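Side-chain contacts in eukaryotic translation initiation factor 4 gamma 2 (PDB 4IUL), which probably takes part in translation initiation, with a HEAT-repeat MIF4G domain that interacts with the RNA helicase eIF4A: residues E44-N47 against V48-S52; G160-K164 against L165-H169; E234-A237 against R238-F241; E194-E197 against C198-Q201; G58-L61 against L62-K66. One frame throughout, in Å; residues are numbered along the deposited sequence.

Contact 1 of 5, residues E44-N47 against V48-S52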
loop_
_atom_site.group_PDB
_atom_site.type_symbol
_atom_site.label_atom_id
_atom_site.label_comp_id
_atom_site.label_asym_id
_atom_site.label_seq_id
_atom_site.Cartn_x
_atom_site.Cartn_y
_atom_site.Cartn_z
ATOM N N GLU A 44 14.550 -13.032 -13.134
ATOM C CA GLU A 44 13.926 -13.195 -14.443
ATOM C C GLU A 44 13.159 -11.922 -14.810
ATOM O O GLU A 44 13.257 -11.421 -15.933
ATOM C CB GLU A 44 12.966 -14.386 -14.425
ATOM C CG GLU A 44 12.708 -14.990 -15.799
ATOM C CD GLU A 44 11.604 -16.035 -15.777
ATOM O OE1 GLU A 44 11.505 -16.779 -14.772
ATOM O OE2 GLU A 44 10.843 -16.115 -16.771
ATOM N N LEU A 45 12.406 -11.396 -13.849
ATOM C CA LEU A 45 11.624 -10.188 -14.066
ATOM C C LEU A 45 12.517 -9.015 -14.440
ATOM O O LEU A 45 12.152 -8.197 -15.286
ATOM C CB LEU A 45 10.810 -9.847 -12.815
ATOM C CG LEU A 45 9.850 -8.661 -12.945
ATOM C CD1 LEU A 45 9.006 -8.821 -14.208
ATOM C CD2 LEU A 45 8.961 -8.581 -11.711
ATOM N N LEU A 46 13.685 -8.938 -13.806
ATOM C CA LEU A 46 14.641 -7.869 -14.080
ATOM C C LEU A 46 15.246 -7.990 -15.477
ATOM O O LEU A 46 15.608 -6.992 -16.101
ATOM C CB LEU A 46 15.773 -7.890 -13.048
ATOM C CG LEU A 46 15.506 -7.255 -11.683
ATOM C CD1 LEU A 46 16.612 -7.626 -10.704
ATOM C CD2 LEU A 46 15.415 -5.745 -11.846
ATOM N N ASN A 47 15.343 -9.219 -15.968
ATOM C CA ASN A 47 15.929 -9.464 -17.274
ATOM C C ASN A 47 15.071 -8.983 -18.441
ATOM O O ASN A 47 15.607 -8.554 -19.464
ATOM C CB ASN A 47 16.231 -10.962 -17.428
ATOM C CG ASN A 47 16.869 -11.298 -18.768
ATOM O OD1 ASN A 47 17.929 -10.771 -19.116
ATOM N ND2 ASN A 47 16.226 -12.182 -19.527
ATOM N N VAL A 48 13.749 -9.040 -18.287
ATOM C CA VAL A 48 12.847 -8.634 -19.368
ATOM C C VAL A 48 11.897 -7.455 -19.091
ATOM O O VAL A 48 11.304 -6.901 -20.020
ATOM C CB VAL A 48 11.991 -9.835 -19.826
ATOM C CG1 VAL A 48 11.008 -10.228 -18.723
ATOM C CG2 VAL A 48 11.262 -9.494 -21.113
ATOM N N GLY A 49 11.766 -7.053 -17.831
ATOM C CA GLY A 49 10.850 -5.970 -17.515
ATOM C C GLY A 49 11.378 -4.566 -17.288
ATOM O O GLY A 49 10.713 -3.777 -16.624
ATOM N N VAL A 50 12.541 -4.229 -17.832
ATOM C CA VAL A 50 13.081 -2.883 -17.639
ATOM C C VAL A 50 13.550 -2.264 -18.949
ATOM O O VAL A 50 14.164 -1.202 -18.967
ATOM C CB VAL A 50 14.266 -2.885 -16.642
ATOM C CG1 VAL A 50 13.819 -3.426 -15.306
ATOM C CG2 VAL A 50 15.412 -3.717 -17.194
ATOM N N GLU A 51 13.240 -2.937 -20.045
ATOM C CA GLU A 51 13.627 -2.499 -21.380
ATOM C C GLU A 51 13.353 -1.031 -21.736
ATOM O O GLU A 51 14.203 -0.376 -22.318
ATOM C CB GLU A 51 12.942 -3.402 -22.402
ATOM C CG GLU A 51 13.363 -3.169 -23.834
ATOM C CD GLU A 51 12.483 -3.919 -24.815
ATOM O OE1 GLU A 51 12.300 -5.144 -24.648
ATOM O OE2 GLU A 51 11.973 -3.278 -25.753
ATOM N N SER A 52 12.166 -0.523 -21.405
ATOM C CA SER A 52 11.806 0.865 -21.739
ATOM C C SER A 52 10.667 1.420 -20.884
ATOM O O SER A 52 10.129 0.729 -20.022
ATOM C CB SER A 52 11.390 0.958 -23.210
ATOM O OG SER A 52 10.158 0.291 -23.423
HETATM O O HOH W 1 14.160 -5.615 -20.313
#

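Contact 2 of 5, residues G160-K164 against L165-H169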
loop_
_atom_site.group_PDB
_atom_site.type_symbol
_atom_site.label_atom_id
_atom_site.label_comp_id
_atom_site.label_asym_id
_atom_site.label_seq_id
_atom_site.Cartn_x
_atom_site.Cartn_y
_atom_site.Cartn_z
ATOM N N GLY A 160 1.279 0.616 3.019
ATOM C CA GLY A 160 2.116 0.629 4.203
ATOM C C GLY A 160 3.466 -0.019 3.928
ATOM O O GLY A 160 4.513 0.547 4.268
ATOM N N GLU A 161 3.456 -1.192 3.296
ATOM C CA GLU A 161 4.697 -1.906 2.997
ATOM C C GLU A 161 5.646 -1.156 2.062
ATOM O O GLU A 161 6.864 -1.309 2.158
ATOM C CB GLU A 161 4.392 -3.292 2.418
ATOM C CG GLU A 161 3.869 -4.292 3.446
ATOM C CD GLU A 161 4.860 -4.562 4.573
ATOM O OE1 GLU A 161 4.554 -4.216 5.733
ATOM O OE2 GLU A 161 5.948 -5.117 4.303
ATOM N N LEU A 162 5.093 -0.358 1.155
ATOM C CA LEU A 162 5.908 0.412 0.230
ATOM C C LEU A 162 6.514 1.609 0.965
ATOM O O LEU A 162 7.685 1.941 0.770
ATOM C CB LEU A 162 5.062 0.890 -0.953
ATOM C CG LEU A 162 4.562 -0.175 -1.947
ATOM C CD1 LEU A 162 3.569 0.453 -2.908
ATOM C CD2 LEU A 162 5.738 -0.776 -2.712
ATOM N N GLY A 163 5.710 2.254 1.804
ATOM C CA GLY A 163 6.198 3.396 2.563
ATOM C C GLY A 163 7.413 3.020 3.404
ATOM O O GLY A 163 8.364 3.787 3.539
ATOM N N LYS A 164 7.377 1.818 3.962
ATOM C CA LYS A 164 8.465 1.312 4.784
ATOM C C LYS A 164 9.804 1.299 4.030
ATOM O O LYS A 164 10.860 1.411 4.640
ATOM C CB LYS A 164 8.097 -0.095 5.266
ATOM C CG LYS A 164 9.116 -0.804 6.135
ATOM C CD LYS A 164 8.482 -2.069 6.719
ATOM C CE LYS A 164 9.522 -3.084 7.176
ATOM N NZ LYS A 164 10.221 -3.719 6.010
ATOM N N LEU A 165 9.752 1.184 2.705
ATOM C CA LEU A 165 10.962 1.146 1.878
ATOM C C LEU A 165 11.174 2.465 1.133
ATOM O O LEU A 165 11.983 2.542 0.206
ATOM C CB LEU A 165 10.857 0.003 0.861
ATOM C CG LEU A 165 10.614 -1.403 1.427
ATOM C CD1 LEU A 165 10.246 -2.366 0.309
ATOM C CD2 LEU A 165 11.859 -1.878 2.145
ATOM N N ASP A 166 10.430 3.488 1.551
ATOM C CA ASP A 166 10.477 4.826 0.969
ATOM C C ASP A 166 10.073 4.870 -0.508
ATOM O O ASP A 166 10.572 5.696 -1.272
ATOM C CB ASP A 166 11.871 5.456 1.157
ATOM C CG ASP A 166 11.820 6.994 1.213
ATOM O OD1 ASP A 166 10.984 7.534 1.976
ATOM O OD2 ASP A 166 12.612 7.667 0.508
ATOM N N LEU A 167 9.149 3.993 -0.893
ATOM C CA LEU A 167 8.661 3.929 -2.272
ATOM C C LEU A 167 7.429 4.814 -2.540
ATOM O O LEU A 167 7.070 5.038 -3.694
ATOM C CB LEU A 167 8.393 2.467 -2.664
ATOM C CG LEU A 167 9.694 1.647 -2.776
ATOM C CD1 LEU A 167 9.406 0.171 -3.076
ATOM C CD2 LEU A 167 10.567 2.259 -3.872
ATOM N N ILE A 168 6.775 5.294 -1.480
ATOM C CA ILE A 168 5.647 6.219 -1.603
ATOM C C ILE A 168 5.827 7.262 -0.495
ATOM O O ILE A 168 6.599 7.038 0.438
ATOM C CB ILE A 168 4.247 5.528 -1.493
ATOM C CG1 ILE A 168 4.176 4.616 -0.267
ATOM C CG2 ILE A 168 3.921 4.791 -2.794
ATOM C CD1 ILE A 168 3.800 5.349 1.007
ATOM N N HIS A 169 5.126 8.389 -0.595
ATOM C CA HIS A 169 5.265 9.486 0.367
ATOM C C HIS A 169 4.248 9.633 1.522
ATOM O O HIS A 169 3.258 8.891 1.617
ATOM C CB HIS A 169 5.343 10.799 -0.416
ATOM C CG HIS A 169 6.478 10.845 -1.394
ATOM N ND1 HIS A 169 6.471 11.657 -2.509
ATOM C CD2 HIS A 169 7.655 10.174 -1.425
ATOM C CE1 HIS A 169 7.593 11.481 -3.187
ATOM N NE2 HIS A 169 8.329 10.586 -2.550
#

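Contact 3 of 5, residues E234-A237 against R238-F241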
loop_
_atom_site.group_PDB
_atom_site.type_symbol
_atom_site.label_atom_id
_atom_site.label_comp_id
_atom_site.label_asym_id
_atom_site.label_seq_id
_atom_site.Cartn_x
_atom_site.Cartn_y
_atom_site.Cartn_z
ATOM N N GLU A 234 -17.925 -1.311 22.860
ATOM C CA GLU A 234 -18.432 -1.814 21.590
ATOM C C GLU A 234 -17.379 -2.615 20.826
ATOM O O GLU A 234 -17.709 -3.370 19.910
ATOM C CB GLU A 234 -18.903 -0.647 20.722
ATOM C CG GLU A 234 -19.778 0.368 21.446
ATOM C CD GLU A 234 -20.994 -0.263 22.094
ATOM O OE1 GLU A 234 -21.783 -0.916 21.377
ATOM O OE2 GLU A 234 -21.161 -0.103 23.322
ATOM N N LEU A 235 -16.116 -2.451 21.207
ATOM C CA LEU A 235 -15.020 -3.144 20.539
ATOM C C LEU A 235 -14.533 -4.373 21.292
ATOM O O LEU A 235 -14.470 -4.376 22.520
ATOM C CB LEU A 235 -13.839 -2.191 20.346
ATOM C CG LEU A 235 -14.096 -0.881 19.599
ATOM C CD1 LEU A 235 -12.841 -0.031 19.638
ATOM C CD2 LEU A 235 -14.509 -1.171 18.165
ATOM N N PRO A 236 -14.174 -5.438 20.557
ATOM C CA PRO A 236 -13.682 -6.682 21.153
ATOM C C PRO A 236 -12.499 -6.418 22.083
ATOM O O PRO A 236 -11.922 -5.331 22.066
ATOM C CB PRO A 236 -13.286 -7.507 19.933
ATOM C CG PRO A 236 -14.305 -7.097 18.930
ATOM C CD PRO A 236 -14.349 -5.594 19.101
ATOM N N ALA A 237 -12.138 -7.411 22.887
ATOM C CA ALA A 237 -11.025 -7.264 23.816
ATOM C C ALA A 237 -9.716 -7.076 23.060
ATOM O O ALA A 237 -8.968 -6.140 23.331
ATOM C CB ALA A 237 -10.933 -8.485 24.727
ATOM N N ARG A 238 -9.451 -7.968 22.111
ATOM C CA ARG A 238 -8.231 -7.913 21.311
ATOM C C ARG A 238 -8.004 -6.554 20.663
ATOM O O ARG A 238 -6.886 -6.046 20.659
ATOM C CB ARG A 238 -8.257 -8.987 20.216
ATOM C CG ARG A 238 -7.106 -8.878 19.210
ATOM C CD ARG A 238 -7.037 -10.081 18.264
ATOM N NE ARG A 238 -7.568 -9.821 16.924
ATOM C CZ ARG A 238 -8.818 -9.448 16.657
ATOM N NH1 ARG A 238 -9.695 -9.279 17.639
ATOM N NH2 ARG A 238 -9.202 -9.259 15.400
ATOM N N ILE A 239 -9.066 -5.972 20.112
ATOM C CA ILE A 239 -8.968 -4.679 19.445
ATOM C C ILE A 239 -8.534 -3.556 20.382
ATOM O O ILE A 239 -7.577 -2.841 20.093
ATOM C CB ILE A 239 -10.307 -4.293 18.776
ATOM C CG1 ILE A 239 -10.647 -5.301 17.675
ATOM C CG2 ILE A 239 -10.224 -2.882 18.206
ATOM C CD1 ILE A 239 -9.609 -5.402 16.565
ATOM N N ARG A 240 -9.222 -3.397 21.508
ATOM C CA ARG A 240 -8.848 -2.331 22.423
ATOM C C ARG A 240 -7.514 -2.581 23.125
ATOM O O ARG A 240 -6.925 -1.659 23.679
ATOM C CB ARG A 240 -9.960 -2.056 23.442
ATOM C CG ARG A 240 -10.251 -3.144 24.446
ATOM C CD ARG A 240 -11.172 -2.576 25.521
ATOM N NE ARG A 240 -11.415 -3.505 26.619
ATOM C CZ ARG A 240 -12.254 -4.534 26.559
ATOM N NH1 ARG A 240 -12.939 -4.772 25.448
ATOM N NH2 ARG A 240 -12.410 -5.321 27.614
ATOM N N PHE A 241 -7.025 -3.817 23.098
ATOM C CA PHE A 241 -5.732 -4.104 23.713
ATOM C C PHE A 241 -4.643 -3.774 22.693
ATOM O O PHE A 241 -3.505 -3.462 23.051
ATOM C CB PHE A 241 -5.619 -5.574 24.128
ATOM C CG PHE A 241 -6.546 -5.966 25.255
ATOM C CD1 PHE A 241 -6.804 -5.084 26.307
ATOM C CD2 PHE A 241 -7.143 -7.226 25.277
ATOM C CE1 PHE A 241 -7.641 -5.451 27.361
ATOM C CE2 PHE A 241 -7.980 -7.603 26.326
ATOM C CZ PHE A 241 -8.230 -6.713 27.370
#

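Contact 4 of 5, residues E194-E197 against C198-Q201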
loop_
_atom_site.group_PDB
_atom_site.type_symbol
_atom_site.label_atom_id
_atom_site.label_comp_id
_atom_site.label_asym_id
_atom_site.label_seq_id
_atom_site.Cartn_x
_atom_site.Cartn_y
_atom_site.Cartn_z
ATOM N N GLU A 194 -11.655 -4.794 12.162
ATOM C CA GLU A 194 -10.584 -4.968 11.189
ATOM C C GLU A 194 -10.076 -3.644 10.620
ATOM O O GLU A 194 -8.968 -3.572 10.095
ATOM C CB GLU A 194 -11.029 -5.914 10.068
ATOM C CG GLU A 194 -12.297 -5.513 9.358
ATOM C CD GLU A 194 -12.853 -6.646 8.519
ATOM O OE1 GLU A 194 -13.247 -7.674 9.113
ATOM O OE2 GLU A 194 -12.889 -6.514 7.274
ATOM N N ASP A 195 -10.881 -2.596 10.734
ATOM C CA ASP A 195 -10.461 -1.286 10.259
ATOM C C ASP A 195 -9.442 -0.727 11.255
ATOM O O ASP A 195 -8.389 -0.212 10.869
ATOM C CB ASP A 195 -11.667 -0.354 10.145
ATOM C CG ASP A 195 -12.142 -0.192 8.711
ATOM O OD1 ASP A 195 -11.983 -1.145 7.913
ATOM O OD2 ASP A 195 -12.683 0.885 8.383
ATOM N N LEU A 196 -9.758 -0.852 12.542
ATOM C CA LEU A 196 -8.876 -0.375 13.596
ATOM C C LEU A 196 -7.636 -1.252 13.725
ATOM O O LEU A 196 -6.570 -0.773 14.111
ATOM C CB LEU A 196 -9.627 -0.321 14.929
ATOM C CG LEU A 196 -10.568 0.877 15.079
ATOM C CD1 LEU A 196 -11.372 0.773 16.367
ATOM C CD2 LEU A 196 -9.740 2.147 15.076
ATOM N N GLU A 197 -7.768 -2.534 13.397
ATOM C CA GLU A 197 -6.637 -3.449 13.486
ATOM C C GLU A 197 -5.615 -3.104 12.400
ATOM O O GLU A 197 -4.408 -3.217 12.612
ATOM C CB GLU A 197 -7.101 -4.900 13.319
ATOM C CG GLU A 197 -6.071 -5.930 13.762
ATOM C CD GLU A 197 -6.463 -7.355 13.399
ATOM O OE1 GLU A 197 -7.669 -7.681 13.466
ATOM O OE2 GLU A 197 -5.561 -8.152 13.056
ATOM N N CYS A 198 -6.111 -2.696 11.235
ATOM C CA CYS A 198 -5.254 -2.318 10.117
ATOM C C CYS A 198 -4.482 -1.054 10.511
ATOM O O CYS A 198 -3.278 -0.958 10.288
ATOM C CB CYS A 198 -6.113 -2.052 8.878
ATOM S SG CYS A 198 -5.226 -1.701 7.333
ATOM N N LEU A 199 -5.187 -0.096 11.112
ATOM C CA LEU A 199 -4.584 1.160 11.549
ATOM C C LEU A 199 -3.384 0.918 12.459
ATOM O O LEU A 199 -2.338 1.541 12.294
ATOM C CB LEU A 199 -5.612 2.023 12.282
ATOM C CG LEU A 199 -5.051 3.257 12.993
ATOM C CD1 LEU A 199 -4.482 4.232 11.972
ATOM C CD2 LEU A 199 -6.145 3.915 13.804
ATOM N N CYS A 200 -3.526 0.009 13.416
ATOM C CA CYS A 200 -2.417 -0.280 14.313
ATOM C C CYS A 200 -1.249 -0.895 13.547
ATOM O O CYS A 200 -0.093 -0.678 13.897
ATOM C CB CYS A 200 -2.873 -1.202 15.448
ATOM S SG CYS A 200 -3.994 -0.379 16.626
ATOM N N GLN A 201 -1.551 -1.655 12.500
ATOM C CA GLN A 201 -0.515 -2.273 11.684
ATOM C C GLN A 201 0.293 -1.164 11.018
ATOM O O GLN A 201 1.515 -1.102 11.155
ATOM C CB GLN A 201 -1.142 -3.156 10.607
ATOM C CG GLN A 201 -0.125 -3.862 9.738
ATOM C CD GLN A 201 0.717 -4.843 10.532
ATOM O OE1 GLN A 201 0.232 -5.898 10.946
ATOM N NE2 GLN A 201 1.980 -4.495 10.761
#

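Contact 5 of 5, residues G58-L61 against L62-K66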
loop_
_atom_site.group_PDB
_atom_site.type_symbol
_atom_site.label_atom_id
_atom_site.label_comp_id
_atom_site.label_asym_id
_atom_site.label_seq_id
_atom_site.Cartn_x
_atom_site.Cartn_y
_atom_site.Cartn_z
ATOM N N GLY A 58 3.537 -1.219 -17.930
ATOM C CA GLY A 58 2.769 -2.452 -17.840
ATOM C C GLY A 58 3.167 -3.270 -16.623
ATOM O O GLY A 58 2.311 -3.739 -15.866
ATOM N N VAL A 59 4.471 -3.446 -16.438
ATOM C CA VAL A 59 4.983 -4.184 -15.288
ATOM C C VAL A 59 4.375 -3.663 -13.984
ATOM O O VAL A 59 3.928 -4.444 -13.150
ATOM C CB VAL A 59 6.525 -4.076 -15.195
ATOM C CG1 VAL A 59 7.014 -4.672 -13.866
ATOM C CG2 VAL A 59 7.165 -4.797 -16.375
ATOM N N ILE A 60 4.360 -2.342 -13.813
ATOM C CA ILE A 60 3.799 -1.724 -12.603
ATOM C C ILE A 60 2.305 -2.006 -12.484
ATOM O O ILE A 60 1.794 -2.268 -11.392
ATOM C CB ILE A 60 4.040 -0.189 -12.597
ATOM C CG1 ILE A 60 5.536 0.093 -12.401
ATOM C CG2 ILE A 60 3.224 0.474 -11.497
ATOM C CD1 ILE A 60 5.934 1.535 -12.644
ATOM N N LEU A 61 1.612 -1.948 -13.617
ATOM C CA LEU A 61 0.186 -2.216 -13.652
ATOM C C LEU A 61 -0.092 -3.652 -13.192
ATOM O O LEU A 61 -1.013 -3.903 -12.418
ATOM C CB LEU A 61 -0.350 -2.017 -15.077
ATOM C CG LEU A 61 -1.842 -2.320 -15.252
ATOM C CD1 LEU A 61 -2.658 -1.353 -14.381
ATOM C CD2 LEU A 61 -2.234 -2.181 -16.713
ATOM N N LEU A 62 0.710 -4.599 -13.664
ATOM C CA LEU A 62 0.509 -6.000 -13.297
ATOM C C LEU A 62 0.846 -6.309 -11.835
ATOM O O LEU A 62 0.118 -7.056 -11.168
ATOM C CB LEU A 62 1.315 -6.898 -14.239
ATOM C CG LEU A 62 0.820 -6.890 -15.695
ATOM C CD1 LEU A 62 1.788 -7.653 -16.587
ATOM C CD2 LEU A 62 -0.589 -7.502 -15.764
ATOM N N ILE A 63 1.932 -5.714 -11.339
ATOM C CA ILE A 63 2.370 -5.920 -9.958
ATOM C C ILE A 63 1.295 -5.450 -8.973
ATOM O O ILE A 63 0.901 -6.196 -8.062
ATOM C CB ILE A 63 3.706 -5.167 -9.674
ATOM C CG1 ILE A 63 4.850 -5.822 -10.450
ATOM C CG2 ILE A 63 4.014 -5.174 -8.189
ATOM C CD1 ILE A 63 6.207 -5.141 -10.279
ATOM N N VAL A 64 0.819 -4.221 -9.154
ATOM C CA VAL A 64 -0.212 -3.687 -8.273
ATOM C C VAL A 64 -1.495 -4.517 -8.398
ATOM O O VAL A 64 -2.229 -4.691 -7.420
ATOM C CB VAL A 64 -0.487 -2.207 -8.585
ATOM C CG1 VAL A 64 -1.587 -1.680 -7.688
ATOM C CG2 VAL A 64 0.795 -1.391 -8.364
ATOM N N ASP A 65 -1.750 -5.028 -9.604
ATOM C CA ASP A 65 -2.909 -5.892 -9.881
ATOM C C ASP A 65 -2.847 -7.104 -8.933
ATOM O O ASP A 65 -3.798 -7.396 -8.208
ATOM C CB ASP A 65 -2.854 -6.413 -11.330
ATOM C CG ASP A 65 -3.821 -5.696 -12.270
ATOM O OD1 ASP A 65 -4.410 -4.660 -11.872
ATOM O OD2 ASP A 65 -3.980 -6.180 -13.424
ATOM N N LYS A 66 -1.714 -7.802 -8.960
ATOM C CA LYS A 66 -1.500 -8.992 -8.134
ATOM C C LYS A 66 -1.501 -8.690 -6.630
ATOM O O LYS A 66 -2.044 -9.469 -5.847
ATOM C CB LYS A 66 -0.180 -9.668 -8.520
ATOM C CG LYS A 66 0.053 -11.033 -7.882
ATOM C CD LYS A 66 -0.978 -12.051 -8.355
ATOM C CE LYS A 66 -0.679 -13.447 -7.825
ATOM N NZ LYS A 66 -1.599 -14.471 -8.406
#

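Contact 1 of 5, residues E44-N47 against V48-S52
Leu45 O takes the N-H of Gly49 at 2.8 Å, the shortest polar bond here. The preceding bond, Val48 N to Glu44 O, is weak at 3.4 Å. Val48 turns one methyl, CG1, back over this turn to within 3.8 Å of Glu44 O, its chi1 of 68° placing that methyl between its own N and carbonyl carbon, while its side chain also touches Ile22 of helix 13-31. This is the C-terminal end of helix 38-48 in the helical-repeat MIF4G domain, and Gly49 is the first residue to leave helical geometry; a CB on Gly49 would probably crowd Leu45 O. Beyond the glycine, Val50 folds back against the last turn: its CG2 lies 3.5 Å from Leu46 O, and its CG1 meets Leu46 CD2 more loosely at 4.5 Å. A water accepts from Val50 N at 3.3 Å and gives a weak bond to Asn47 O, bridging helix end and loop. Leu46 also packs on Leu84 of helix 74-87, and Val50 on Ala88 and Pro89.

Contact 2 of 5, residues G160-K164 against L165-H169
Leu162 O is gripped by two backbone donors, Leu165 N at 2.9 Å and Leu167 N at 3.0 Å, which come to it from opposite faces of its carbonyl plane. The second bond is the straighter, with an N-H...O angle of 165°. Asp166 N bonds to the next carbonyl, Gly163 O, at 2.9 Å, from well above its plane, and closes a type I turn from Gly163 to Asp166. Apolar contacts join the helix end to the loop. Leu162 and Leu167 cross at about a right angle, CD2 of the former against CD1 of the latter at 3.8 Å, and Leu162 CB also meets Ile168 CG1 at 3.9 Å. With chi1 at 49°, Ile168 swings CG1 and CD1 back over the helix end, where CD1 rests 3.5 Å from Gly163 CA; a side chain on that glycine would probably be tight against this methyl. Leu165 lays CG over Glu161 O at 3.8 Å. The one ionic link leaves the turn: Asp166 OD1 forms a salt bridge with Arg209. Leu162 also touches Leu116 of helix 107-127, and Leu167 touches Cys81 of helix 74-87. Asp166, at positive phi, is the C-prime residue of the Schellman motif that ends helix 141-163.

Contact 3 of 5, residues E234-A237 against R238-F241
Leu235 and Ile239 form the apolar centre, their side chains crossing at about a right angle with Leu235 CD1 4.1 Å from Ile239 CG2. Pro236 extends the patch: its ring lies alongside Ile239, pointing the same way, and CD comes to 4.0 Å from Ile239 CG1. The chi1 of -63° turns Ile239 CG1 away from its carbonyl carbon and leaves it against the proline, with CG2 left to meet the leucine. Leu235 continues inward onto Leu196 of helix 193-210. Farther out, the methyl of Ala237 touches the Phe241 ring at CE2, 3.5 Å away. Phe241 N bonds to Ala237 O at 3.0 Å, though the place of that oxygen, too close to the ring in the model, is less sure.

At the polar edge, Pro236 is the N-cap residue of helix 237-251, and its carbonyl receives a long, weak but nearly straight bond from Arg240 N (3.4 Å, 174°). Arg240 doubles back beside the cap, chi1 67°, then runs extended, so that its guanidinium has Ala237 CA over one face, 3.5 Å from NH1. In its own plane that group offers NH1 to Leu235 O, a weak bond of 3.3 Å. A methionine in place of Arg240 would probably leave Leu235 O without this donor and Ala237 CA without its flat cover. The chemistry is thus mixed: apolar side chains inside, weak Arg240 bonds at the edge, and a charge on Arg238 that is met beyond this turn, by Glu197 of helix 193-210.

Contact 4 of 5, residues E194-E197 against C198-Q201
Cys200 lays its sulfur back along the preceding turn, SG 3.6 Å from Leu196 O, the carbonyl that also accepts Cys200 N at 3.2 Å. Its chi1 of -70° sets SG beside its own backbone N, and the side chain touches Leu242, Leu243 and Thr246 of helix 237-251. Cys198 behaves differently: SG is anti to the backbone N (chi1 -175°), and it is CB that settles over the previous turn, 3.5 Å from Glu194 O, while the side chain packs on Leu180 of helix 170-181 and Ile156 of helix 141-163. Leu196 and Leu199 meet only through their CD2 methyls, 4.2 Å apart, a light contact, and Leu199 goes on to Ile177, Leu180 and Leu181.

All this hangs on regular alpha-helix in the HEAT-repeat fold, where helix 193-210 packs against helices 141-163, 170-181 and 237-251. The i to i+4 bonds run unbroken from Cys198 N to Gln201 N: Cys198 N meets Glu194 O at 3.2 Å, Leu199 N meets Asp195 O at 3.2 Å, and Gln201 N meets Glu197 O at 3.3 Å.

Glu197 leaves the helix extended, and its OE1 pairs with Arg238 in a salt bridge to the start of helix 237-251; its side chain also touches Ile239. On the same side of the turn, Gln201 brings only CB near the backbone, 3.8 Å from Glu197 O, before its chain bends at chi2.

Contact 5 of 5, residues G58-L61 against L62-K66
Leu62 comes first, resting CG on Gly58 O at 3.5 Å while its N-H bonds to that same oxygen at 2.9 Å. Its side chain continues to Val26 and Leu30 of helix 13-31. Ile63 follows, with N bonded to Val59 O at 3.0 Å; chi1 of -69° carries CG1 back over this oxygen and brings CD1 alongside Val59 CG1, 3.7 Å away, the two side chains pointing the same way. Together they face helix 74-87, where both meet Leu84. With Ile63 cut back to alanine, a gap would probably open beside Val59 CG1, and Leu84 and Leu30 would lose a packing partner. Val64 N makes the straightest bond of the turn, 173° at the hydrogen, to Ile60 O. Its CG2 leans over that oxygen at 3.3 Å and lies more loosely beside Ile60 CG2; the pair packs on helix 107-127, with Ile60 on Phe108 and Leu111. Asp65 N closes the run on Leu61 O at 3.1 Å, and its CB sits close over the same carbonyl. Lys66 NZ is hydrogen-bonded to Asn31 OD1. In this turn the carbonyls of residues 58-61 are taken by backbone N-H groups, so the aliphatic side chains can pack on three neighbouring helices; the polar side chains come at Asp65 and Lys66.

In the fold
All five are local, but their places differ. Contacts 4 and 5 are mid-helix turns with four regular backbone bonds each, and stand about 25 Å apart, centre to centre, on opposite sides of the chain's centre. Contacts 1 and 2 are helix ends, the first, at the periphery, marked by a glycine and a water, the second, nearest the chain's centre, by a Schellman motif; contact 3, also peripheral, is a helix start with weaker polar bonds and more exposed residues. Contacts 1 and 5 touch through Gly49 O and Val59 CG2, joining successive helices. Contacts 3 and 4 are linked by the Arg238-Glu197 salt bridge and by Leu235-Leu196 packing. Side chains of contacts 1, 2 and 5 all pack on helix 74-87.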